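Local coordinates for protein putative phosphoenolpyruvate-dependent sugar phosphotransferase system (PTS) permease (Klebsiella pneumoniae subsp. pneumoniae, PDB 3MTQ) that probably acts as a IIA component of a bacterial sugar phosphotransferase system, relaying phosphoryl groups that drive sugar uptake, at residues Y24-H29 with P113-L118; G45-I50 with D117-A122; A69-F74 with L99-F104. One frame throughout, in Å; residues are numbered along the deposited sequence. Where two conformers were deposited one is given.

Interaction 1: residues Y24-H29 with P113-L118; sequences YIFASH and PLIIDL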
loop_
_atom_site.group_PDB
_atom_site.type_symbol
_atom_site.label_atom_id
_atom_site.label_comp_id
_atom_site.label_asym_id
_atom_site.label_seq_id
_atom_site.Cartn_x
_atom_site.Cartn_y
_atom_site.Cartn_z
ATOM N N TYR A 24 1.403 -15.833 -5.182
ATOM C CA TYR A 24 1.764 -14.459 -4.825
ATOM C C TYR A 24 2.370 -14.412 -3.424
ATOM O O TYR A 24 1.918 -15.142 -2.505
ATOM C CB TYR A 24 0.538 -13.534 -4.886
ATOM C CG TYR A 24 -0.294 -13.608 -6.158
ATOM C CD1 TYR A 24 -0.198 -12.624 -7.144
ATOM C CD2 TYR A 24 -1.196 -14.643 -6.360
ATOM C CE1 TYR A 24 -0.964 -12.685 -8.287
ATOM C CE2 TYR A 24 -1.960 -14.720 -7.509
ATOM C CZ TYR A 24 -1.839 -13.735 -8.471
ATOM O OH TYR A 24 -2.631 -13.839 -9.592
ATOM N N ILE A 25 3.391 -13.571 -3.260
ATOM C CA ILE A 25 3.988 -13.294 -1.962
ATOM C C ILE A 25 3.878 -11.768 -1.750
ATOM O O ILE A 25 4.258 -10.953 -2.647
ATOM C CB ILE A 25 5.456 -13.691 -1.847
ATOM C CG1 ILE A 25 5.643 -15.197 -1.908
ATOM C CG2 ILE A 25 6.054 -13.086 -0.545
ATOM C CD1 ILE A 25 7.099 -15.608 -2.164
ATOM N N PHE A 26 3.279 -11.394 -0.640
ATOM C CA PHE A 26 3.343 -10.021 -0.160
ATOM C C PHE A 26 4.411 -10.010 0.885
ATOM O O PHE A 26 4.357 -10.795 1.887
ATOM C CB PHE A 26 2.054 -9.487 0.479
ATOM C CG PHE A 26 0.832 -9.464 -0.415
ATOM C CD1 PHE A 26 0.897 -9.670 -1.799
ATOM C CD2 PHE A 26 -0.402 -9.174 0.159
ATOM C CE1 PHE A 26 -0.268 -9.651 -2.563
ATOM C CE2 PHE A 26 -1.552 -9.130 -0.610
ATOM C CZ PHE A 26 -1.487 -9.372 -1.960
ATOM N N ALA A 27 5.406 -9.149 0.673
ATOM C CA ALA A 27 6.541 -9.052 1.576
ATOM C C ALA A 27 6.758 -7.636 2.105
ATOM O O ALA A 27 6.868 -6.673 1.359
ATOM C CB ALA A 27 7.799 -9.613 0.957
ATOM N N SER A 28 6.766 -7.501 3.417
ATOM C CA SER A 28 6.869 -6.154 4.027
ATOM C C SER A 28 7.698 -6.100 5.303
ATOM O O SER A 28 7.881 -7.117 5.995
ATOM C CB SER A 28 5.459 -5.593 4.299
ATOM O OG SER A 28 4.836 -6.302 5.405
ATOM N N HIS A 29 8.173 -4.884 5.605
ATOM C CA HIS A 29 8.608 -4.526 6.959
ATOM C C HIS A 29 7.370 -4.589 7.826
ATOM O O HIS A 29 6.374 -3.945 7.602
ATOM C CB HIS A 29 9.197 -3.103 7.019
ATOM C CG HIS A 29 10.464 -2.907 6.240
ATOM N ND1 HIS A 29 10.480 -2.738 4.868
ATOM C CD2 HIS A 29 11.743 -2.755 6.654
ATOM C CE1 HIS A 29 11.725 -2.549 4.469
ATOM N NE2 HIS A 29 12.510 -2.529 5.533
ATOM N N PRO A 113 -4.763 -1.103 -5.086
ATOM C CA PRO A 113 -5.244 -1.188 -6.461
ATOM C C PRO A 113 -4.450 -2.205 -7.278
ATOM O O PRO A 113 -5.026 -2.939 -8.101
ATOM C CB PRO A 113 -5.012 0.230 -7.019
ATOM C CG PRO A 113 -4.505 1.094 -5.885
ATOM C CD PRO A 113 -4.558 0.259 -4.581
ATOM N N LEU A 114 -3.135 -2.242 -7.111
ATOM C CA LEU A 114 -2.269 -3.200 -7.843
ATOM C C LEU A 114 -2.686 -4.638 -7.691
ATOM O O LEU A 114 -2.865 -5.388 -8.661
ATOM C CB LEU A 114 -0.814 -3.041 -7.433
ATOM C CG LEU A 114 0.180 -4.060 -7.979
ATOM C CD1 LEU A 114 0.275 -3.890 -9.508
ATOM C CD2 LEU A 114 1.531 -3.849 -7.315
ATOM N N ILE A 115 -2.879 -5.042 -6.439
ATOM C CA ILE A 115 -3.351 -6.364 -6.177
ATOM C C ILE A 115 -4.733 -6.704 -6.764
ATOM O O ILE A 115 -4.911 -7.764 -7.363
ATOM C CB ILE A 115 -3.302 -6.630 -4.641
ATOM C CG1 ILE A 115 -1.911 -6.329 -4.116
ATOM C CG2 ILE A 115 -3.715 -8.070 -4.407
ATOM C CD1 ILE A 115 -0.818 -6.957 -4.920
ATOM N N ILE A 116 -5.687 -5.797 -6.663
ATOM C CA ILE A 116 -7.010 -5.986 -7.249
ATOM C C ILE A 116 -6.935 -6.161 -8.786
ATOM O O ILE A 116 -7.576 -7.053 -9.374
ATOM C CB ILE A 116 -7.938 -4.812 -6.894
ATOM C CG1 ILE A 116 -8.253 -4.837 -5.388
ATOM C CG2 ILE A 116 -9.243 -4.913 -7.662
ATOM C CD1 ILE A 116 -8.672 -6.207 -4.930
ATOM N N ASP A 117 -6.147 -5.313 -9.445
ATOM C CA ASP A 117 -5.985 -5.408 -10.907
ATOM C C ASP A 117 -5.356 -6.736 -11.340
ATOM O O ASP A 117 -5.792 -7.358 -12.322
ATOM C CB ASP A 117 -5.161 -4.246 -11.472
ATOM C CG ASP A 117 -5.531 -3.919 -12.918
ATOM O OD1 ASP A 117 -6.668 -3.447 -13.104
ATOM O OD2 ASP A 117 -4.730 -4.149 -13.867
ATOM N N LEU A 118 -4.327 -7.177 -10.625
ATOM C CA LEU A 118 -3.686 -8.478 -10.853
ATOM C C LEU A 118 -4.680 -9.640 -10.706
ATOM O O LEU A 118 -4.706 -10.555 -11.538
ATOM C CB LEU A 118 -2.504 -8.685 -9.897
ATOM C CG LEU A 118 -1.258 -7.840 -10.212
ATOM C CD1 LEU A 118 -0.206 -7.821 -9.068
ATOM C CD2 LEU A 118 -0.664 -8.354 -11.516
#
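The strand 24-29 and the helix turn 113-118 approach each other most closely at Tyr24 and Ile115, whose CA atoms lie 9.7 Å apart, a gap filled by side chains. This is the layered packing of an alpha/beta fold: strand 22-29 is an inner strand of a parallel sheet of order 2-1-3-4, and helix 112-120 lies against one of its faces. Phe26 and Ile115 carry the contact, reaching into it from opposite directions. Phe26 CG lies anti to its carbonyl carbon (chi1 -60°), and from there the ring brings CE1 and CZ, its far end, to the helix. Ile115 receives them with all of its outer carbons. CG2 lies at the ring edge, near its plane, 3.6 Å from Phe26 CZ. The other branch is folded back at chi2 (-49°), which sets Ile115 CD1 3.6 Å from Phe26 CE1. The ring end is thus gripped by both arms of the branched side chain. Tyr24 and Leu118 meet more loosely, Tyr24 CE1 coming 4.6 Å from Leu118 CB. Val40 of helix 32-44 also touches Ile115, while Leu118 touches Leu130 and Ala134 of helix 127-141. Ile25 turns to the other face of the sheet and packs on Leu80 and Val82 of the neighbouring strand. At the C-terminal end of the strand, His29 ND1 is hydrogen-bonded to Asp85. Ile115 CG1, the inner carbon of the ethyl arm, lies 3.8 Å from Phe26 CZ.

Interaction 2: residues G45-I50 with D117-A122; sequences GKQPDI and DLLISA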
loop_
_atom_site.group_PDB
_atom_site.type_symbol
_atom_site.label_atom_id
_atom_site.label_comp_id
_atom_site.label_asym_id
_atom_site.label_seq_id
_atom_site.Cartn_x
_atom_site.Cartn_y
_atom_site.Cartn_z
ATOM N N GLY A 45 -12.833 -11.884 -1.447
ATOM C CA GLY A 45 -12.857 -13.168 -0.728
ATOM C C GLY A 45 -11.462 -13.757 -0.402
ATOM O O GLY A 45 -10.438 -13.286 -0.890
ATOM N N LYS A 46 -11.444 -14.830 0.391
ATOM C CA LYS A 46 -10.195 -15.469 0.827
ATOM C C LYS A 46 -9.242 -15.826 -0.320
ATOM O O LYS A 46 -9.663 -16.245 -1.383
ATOM C CB LYS A 46 -10.475 -16.704 1.720
ATOM C CG LYS A 46 -10.508 -16.372 3.232
ATOM C CD LYS A 46 -11.584 -17.145 4.011
ATOM C CE LYS A 46 -11.713 -16.659 5.499
ATOM N NZ LYS A 46 -13.150 -16.689 6.037
ATOM N N GLN A 47 -7.954 -15.630 -0.068
ATOM C CA GLN A 47 -6.944 -15.791 -1.083
ATOM C C GLN A 47 -5.929 -16.867 -0.711
ATOM O O GLN A 47 -4.850 -16.582 -0.217
ATOM C CB GLN A 47 -6.262 -14.446 -1.361
ATOM C CG GLN A 47 -7.213 -13.360 -1.909
ATOM C CD GLN A 47 -7.758 -13.692 -3.294
ATOM O OE1 GLN A 47 -7.058 -14.286 -4.121
ATOM N NE2 GLN A 47 -9.036 -13.326 -3.551
ATOM N N PRO A 48 -6.256 -18.119 -1.038
ATOM C CA PRO A 48 -5.416 -19.246 -0.683
ATOM C C PRO A 48 -4.006 -19.202 -1.297
ATOM O O PRO A 48 -3.086 -19.752 -0.710
ATOM C CB PRO A 48 -6.202 -20.457 -1.206
ATOM C CG PRO A 48 -7.121 -19.963 -2.191
ATOM C CD PRO A 48 -7.403 -18.520 -1.875
ATOM N N ASP A 49 -3.830 -18.523 -2.439
ATOM C CA ASP A 49 -2.527 -18.467 -3.080
ATOM C C ASP A 49 -1.709 -17.197 -2.865
ATOM O O ASP A 49 -0.689 -16.981 -3.558
ATOM C CB ASP A 49 -2.695 -18.753 -4.568
ATOM C CG ASP A 49 -3.275 -20.135 -4.804
ATOM O OD1 ASP A 49 -2.705 -21.088 -4.220
ATOM O OD2 ASP A 49 -4.320 -20.246 -5.488
ATOM N N ILE A 50 -2.117 -16.379 -1.894
ATOM C CA ILE A 50 -1.304 -15.245 -1.451
ATOM C C ILE A 50 -0.665 -15.628 -0.141
ATOM O O ILE A 50 -1.362 -16.009 0.799
ATOM C CB ILE A 50 -2.117 -13.969 -1.286
ATOM C CG1 ILE A 50 -2.762 -13.548 -2.641
ATOM C CG2 ILE A 50 -1.221 -12.860 -0.705
ATOM C CD1 ILE A 50 -3.698 -12.323 -2.556
ATOM N N ASP A 117 -6.147 -5.313 -9.445
ATOM C CA ASP A 117 -5.985 -5.408 -10.907
ATOM C C ASP A 117 -5.356 -6.736 -11.340
ATOM O O ASP A 117 -5.792 -7.358 -12.322
ATOM C CB ASP A 117 -5.161 -4.246 -11.472
ATOM C CG ASP A 117 -5.531 -3.919 -12.918
ATOM O OD1 ASP A 117 -6.668 -3.447 -13.104
ATOM O OD2 ASP A 117 -4.730 -4.149 -13.867
ATOM N N LEU A 118 -4.327 -7.177 -10.625
ATOM C CA LEU A 118 -3.686 -8.478 -10.853
ATOM C C LEU A 118 -4.680 -9.640 -10.706
ATOM O O LEU A 118 -4.706 -10.555 -11.538
ATOM C CB LEU A 118 -2.504 -8.685 -9.897
ATOM C CG LEU A 118 -1.258 -7.840 -10.212
ATOM C CD1 LEU A 118 -0.206 -7.821 -9.068
ATOM C CD2 LEU A 118 -0.664 -8.354 -11.516
ATOM N N LEU A 119 -5.494 -9.609 -9.651
ATOM C CA LEU A 119 -6.422 -10.693 -9.400
ATOM C C LEU A 119 -7.583 -10.764 -10.411
ATOM O O LEU A 119 -7.933 -11.868 -10.850
ATOM C CB LEU A 119 -6.919 -10.638 -7.945
ATOM C CG LEU A 119 -5.877 -10.939 -6.860
ATOM C CD1 LEU A 119 -6.522 -10.708 -5.459
ATOM C CD2 LEU A 119 -5.270 -12.351 -6.954
ATOM N N ILE A 120 -8.158 -9.612 -10.769
ATOM C CA ILE A 120 -9.126 -9.453 -11.892
ATOM C C ILE A 120 -8.634 -10.083 -13.211
ATOM O O ILE A 120 -9.338 -10.884 -13.825
ATOM C CB ILE A 120 -9.426 -7.934 -12.140
ATOM C CG1 ILE A 120 -10.363 -7.403 -11.050
ATOM C CG2 ILE A 120 -10.013 -7.652 -13.556
ATOM C CD1 ILE A 120 -10.648 -5.964 -11.171
ATOM N N SER A 121 -7.414 -9.712 -13.624
ATOM C CA SER A 121 -6.779 -10.249 -14.822
ATOM C C SER A 121 -6.035 -11.556 -14.635
ATOM O O SER A 121 -5.087 -11.837 -15.310
ATOM C CB SER A 121 -5.839 -9.184 -15.363
ATOM O OG SER A 121 -6.593 -8.036 -15.635
ATOM N N ALA A 122 -6.460 -12.391 -13.696
ATOM C CA ALA A 122 -5.683 -13.553 -13.300
ATOM C C ALA A 122 -5.679 -14.713 -14.295
ATOM O O ALA A 122 -4.803 -15.583 -14.220
ATOM C CB ALA A 122 -6.190 -14.048 -11.972
#
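A bend at chi2 of Gln47 (-66°) turns its amide toward Leu119, whose CD1 is anti to CA (chi2 175°) and which presents both methyls from the opposite direction. The setting is a beta-alpha-beta unit: residues 45-49 join helix 32-44 to strand 50-55, and the last turn of helix 112-120 packs against this connection. Leu119 CD1 sits over the face of the amide, 3.9 Å from Gln47 CD, and Leu119 CD2 lies toward its oxygen end, 3.9 Å from Gln47 OE1. The contact is purely van der Waals, although one partner is polar. A bond within the loop helps to orient the amide: Gln47 NE2 donates to Gly45 O over 3.0 Å. That bond is bent, 137° at the hydrogen, with the donor standing above the carbonyl plane. The loop is further shaped by a type I turn from Gln47 to Ile50, closed by Ile50 N to Gln47 O. Gln47 N is hydrogen-bonded to Glu41, and Asp49 forms a salt bridge with Lys21, which ties the loop to its surroundings. Leu119 also touches Val40 and Leu44 of helix 32-44 and Tyr24 of strand 22-29, and so joins helix, loop and sheet. Farther inward lies the apolar part of the contact, where Ile50 points its delta methyl at the leucine, Ile50 CD1 and Leu119 CD1 being 4.4 Å apart.

Interaction 3: residues A69-F74 with L99-F104; sequences ALVARF and LSRPHF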
loop_
_atom_site.group_PDB
_atom_site.type_symbol
_atom_site.label_atom_id
_atom_site.label_comp_id
_atom_site.label_asym_id
_atom_site.label_seq_id
_atom_site.Cartn_x
_atom_site.Cartn_y
_atom_site.Cartn_z
ATOM N N ALA A 69 13.929 -19.696 2.471
ATOM C CA ALA A 69 13.137 -20.852 2.849
ATOM C C ALA A 69 11.724 -20.765 2.266
ATOM O O ALA A 69 11.212 -21.762 1.780
ATOM C CB ALA A 69 13.079 -20.962 4.379
ATOM N N LEU A 70 11.103 -19.577 2.323
ATOM C CA LEU A 70 9.781 -19.375 1.738
ATOM C C LEU A 70 9.772 -19.621 0.225
ATOM O O LEU A 70 8.916 -20.358 -0.271
ATOM C CB LEU A 70 9.231 -17.987 2.040
ATOM C CG LEU A 70 7.887 -17.620 1.393
ATOM C CD1 LEU A 70 6.760 -18.572 1.876
ATOM C CD2 LEU A 70 7.527 -16.180 1.682
ATOM N N VAL A 71 10.723 -19.027 -0.499
ATOM C CA VAL A 71 10.763 -19.158 -1.964
ATOM C C VAL A 71 11.059 -20.591 -2.414
ATOM O O VAL A 71 10.463 -21.090 -3.373
ATOM C CB VAL A 71 11.830 -18.199 -2.563
ATOM C CG1 VAL A 71 11.973 -18.373 -4.080
ATOM C CG2 VAL A 71 11.498 -16.768 -2.169
ATOM N N ALA A 72 11.992 -21.234 -1.713
ATOM C CA ALA A 72 12.384 -22.629 -1.959
ATOM C C ALA A 72 11.198 -23.600 -1.913
ATOM O O ALA A 72 11.275 -24.687 -2.469
ATOM C CB ALA A 72 13.486 -23.074 -0.940
ATOM N N ARG A 73 10.107 -23.197 -1.262
ATOM C CA ARG A 73 8.898 -24.007 -1.189
ATOM C C ARG A 73 8.136 -24.180 -2.520
ATOM O O ARG A 73 7.386 -25.136 -2.662
ATOM C CB ARG A 73 7.905 -23.392 -0.213
ATOM C CG ARG A 73 8.149 -23.579 1.299
ATOM C CD ARG A 73 6.917 -22.986 2.033
ATOM N NE ARG A 73 5.678 -23.296 1.285
ATOM C CZ ARG A 73 4.475 -22.746 1.491
ATOM N NH1 ARG A 73 4.264 -21.869 2.467
ATOM N NH2 ARG A 73 3.457 -23.114 0.722
ATOM N N PHE A 74 8.312 -23.233 -3.462
ATOM C CA PHE A 74 7.541 -23.177 -4.707
ATOM C C PHE A 74 8.275 -23.868 -5.865
ATOM O O PHE A 74 9.459 -23.572 -6.096
ATOM C CB PHE A 74 7.266 -21.710 -5.065
ATOM C CG PHE A 74 6.431 -20.992 -4.032
ATOM C CD1 PHE A 74 7.026 -20.219 -3.047
ATOM C CD2 PHE A 74 5.066 -21.147 -4.012
ATOM C CE1 PHE A 74 6.264 -19.576 -2.100
ATOM C CE2 PHE A 74 4.293 -20.526 -3.021
ATOM C CZ PHE A 74 4.904 -19.741 -2.074
ATOM N N LEU A 99 15.919 -13.155 -9.041
ATOM C CA LEU A 99 15.687 -12.931 -10.461
ATOM C C LEU A 99 16.385 -14.001 -11.363
ATOM O O LEU A 99 16.202 -14.000 -12.585
ATOM C CB LEU A 99 16.108 -11.504 -10.845
ATOM C CG LEU A 99 15.457 -10.334 -10.087
ATOM C CD1 LEU A 99 16.190 -9.025 -10.337
ATOM C CD2 LEU A 99 13.954 -10.210 -10.414
ATOM N N SER A 100 17.230 -14.870 -10.793
ATOM C CA SER A 100 17.761 -16.030 -11.548
ATOM C C SER A 100 16.797 -17.247 -11.559
ATOM O O SER A 100 17.035 -18.218 -12.291
ATOM C CB SER A 100 19.135 -16.467 -11.018
ATOM O OG SER A 100 19.103 -16.673 -9.615
ATOM N N ARG A 101 15.731 -17.213 -10.753
ATOM C CA ARG A 101 14.709 -18.271 -10.784
ATOM C C ARG A 101 13.897 -18.144 -12.058
ATOM O O ARG A 101 13.568 -17.040 -12.474
ATOM C CB ARG A 101 13.748 -18.203 -9.579
ATOM C CG ARG A 101 14.197 -18.924 -8.302
ATOM C CD ARG A 101 13.210 -18.762 -7.145
ATOM N NE ARG A 101 11.956 -19.489 -7.338
ATOM C CZ ARG A 101 11.676 -20.693 -6.845
ATOM N NH1 ARG A 101 12.566 -21.340 -6.098
ATOM N NH2 ARG A 101 10.480 -21.242 -7.097
ATOM N N PRO A 102 13.549 -19.272 -12.688
ATOM C CA PRO A 102 12.590 -19.117 -13.765
ATOM C C PRO A 102 11.197 -18.778 -13.207
ATOM O O PRO A 102 10.839 -19.157 -12.078
ATOM C CB PRO A 102 12.575 -20.489 -14.434
ATOM C CG PRO A 102 12.849 -21.415 -13.375
ATOM C CD PRO A 102 13.888 -20.693 -12.482
ATOM N N HIS A 103 10.428 -18.058 -14.006
ATOM C CA HIS A 103 9.033 -17.736 -13.688
ATOM C C HIS A 103 8.906 -16.887 -12.414
ATOM O O HIS A 103 7.867 -16.864 -11.778
ATOM C CB HIS A 103 8.168 -18.995 -13.549
ATOM C CG HIS A 103 8.307 -20.002 -14.663
ATOM N ND1 HIS A 103 8.529 -21.342 -14.426
ATOM C CD2 HIS A 103 8.178 -19.876 -16.007
ATOM C CE1 HIS A 103 8.560 -21.996 -15.571
ATOM N NE2 HIS A 103 8.360 -21.128 -16.553
ATOM N N PHE A 104 9.967 -16.179 -12.065
ATOM C CA PHE A 104 9.995 -15.312 -10.892
ATOM C C PHE A 104 9.831 -13.860 -11.298
ATOM O O PHE A 104 10.482 -13.369 -12.241
ATOM C CB PHE A 104 11.297 -15.519 -10.128
ATOM C CG PHE A 104 11.411 -14.699 -8.883
ATOM C CD1 PHE A 104 10.968 -15.189 -7.678
ATOM C CD2 PHE A 104 11.969 -13.436 -8.931
ATOM C CE1 PHE A 104 11.061 -14.428 -6.534
ATOM C CE2 PHE A 104 12.073 -12.668 -7.808
ATOM C CZ PHE A 104 11.627 -13.167 -6.595
HETATM O O HOH W 1 11.912 -24.182 -5.243
#
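Val71 CG1 lies over one face of the Arg101 guanidinium, while the outer NH1/NH2 edge of that group carries both a backbone carbonyl and a water, so the contact has a packed face and a wet edge. On the packed face the chi1 of Val71 (176°) holds CG1 out toward the arginine, 3.4 Å from Arg101 NE and offset toward the rim of the flat group. Val71 CG1 also comes to 3.3 Å from Arg101 CD; Arg101 was modelled in two conformers, so little weight should rest on either short approach. The arginine, bent at chi3, then reaches the backbone. Arg101 NH2 donates to Phe74 O at 2.7 Å, nearly straight at 166°, the oxygen lying in the guanidinium plane although the donor stands well above the carbonyl plane. The turn that follows helix 63-72, one of the helices of this alpha/beta fold, is thereby joined to the loop leading into strand 104-108. That loop closes with a type II turn from Arg101 to Phe104, in which His103 has positive phi. A positive group beside the carbonyls that follow the helix is probably favourable. Phe74 directs its ring elsewhere, onto Leu80, Ile25 and, edge-to-face, His51. Arg101 makes a looser approach to Ala72, NH1 lying 4.3 Å from CA. Along the wet edge a water accepts from Arg101 NH1 at 3.0 Å and donates to both Ala72 O and Phe74 O.

In the fold
Interactions 1 and 2 both draw on helix 112-120 and share Asp117 and Leu118; their centres are 9 Å apart. They are fused: Tyr24 N probably donates to Asp49 O, and Phe26 CZ packs 3.7 Å from Ile50 CG2. Interaction 1 is the buried, largely apolar core, while interaction 2 lies farther out, where an amide takes over part of the apolar packing. Interaction 3, partly buried and peripheral, about 14 Å from the centre of the chain to its own centre, joins different elements, helix 63-72 and the loop before strand 104-108, through a charged group, a backbone carbonyl and a water. It meets interaction 1 on the strand itself, where Ile25 CD1 packs on Leu70 CD2, but does not touch interaction 2.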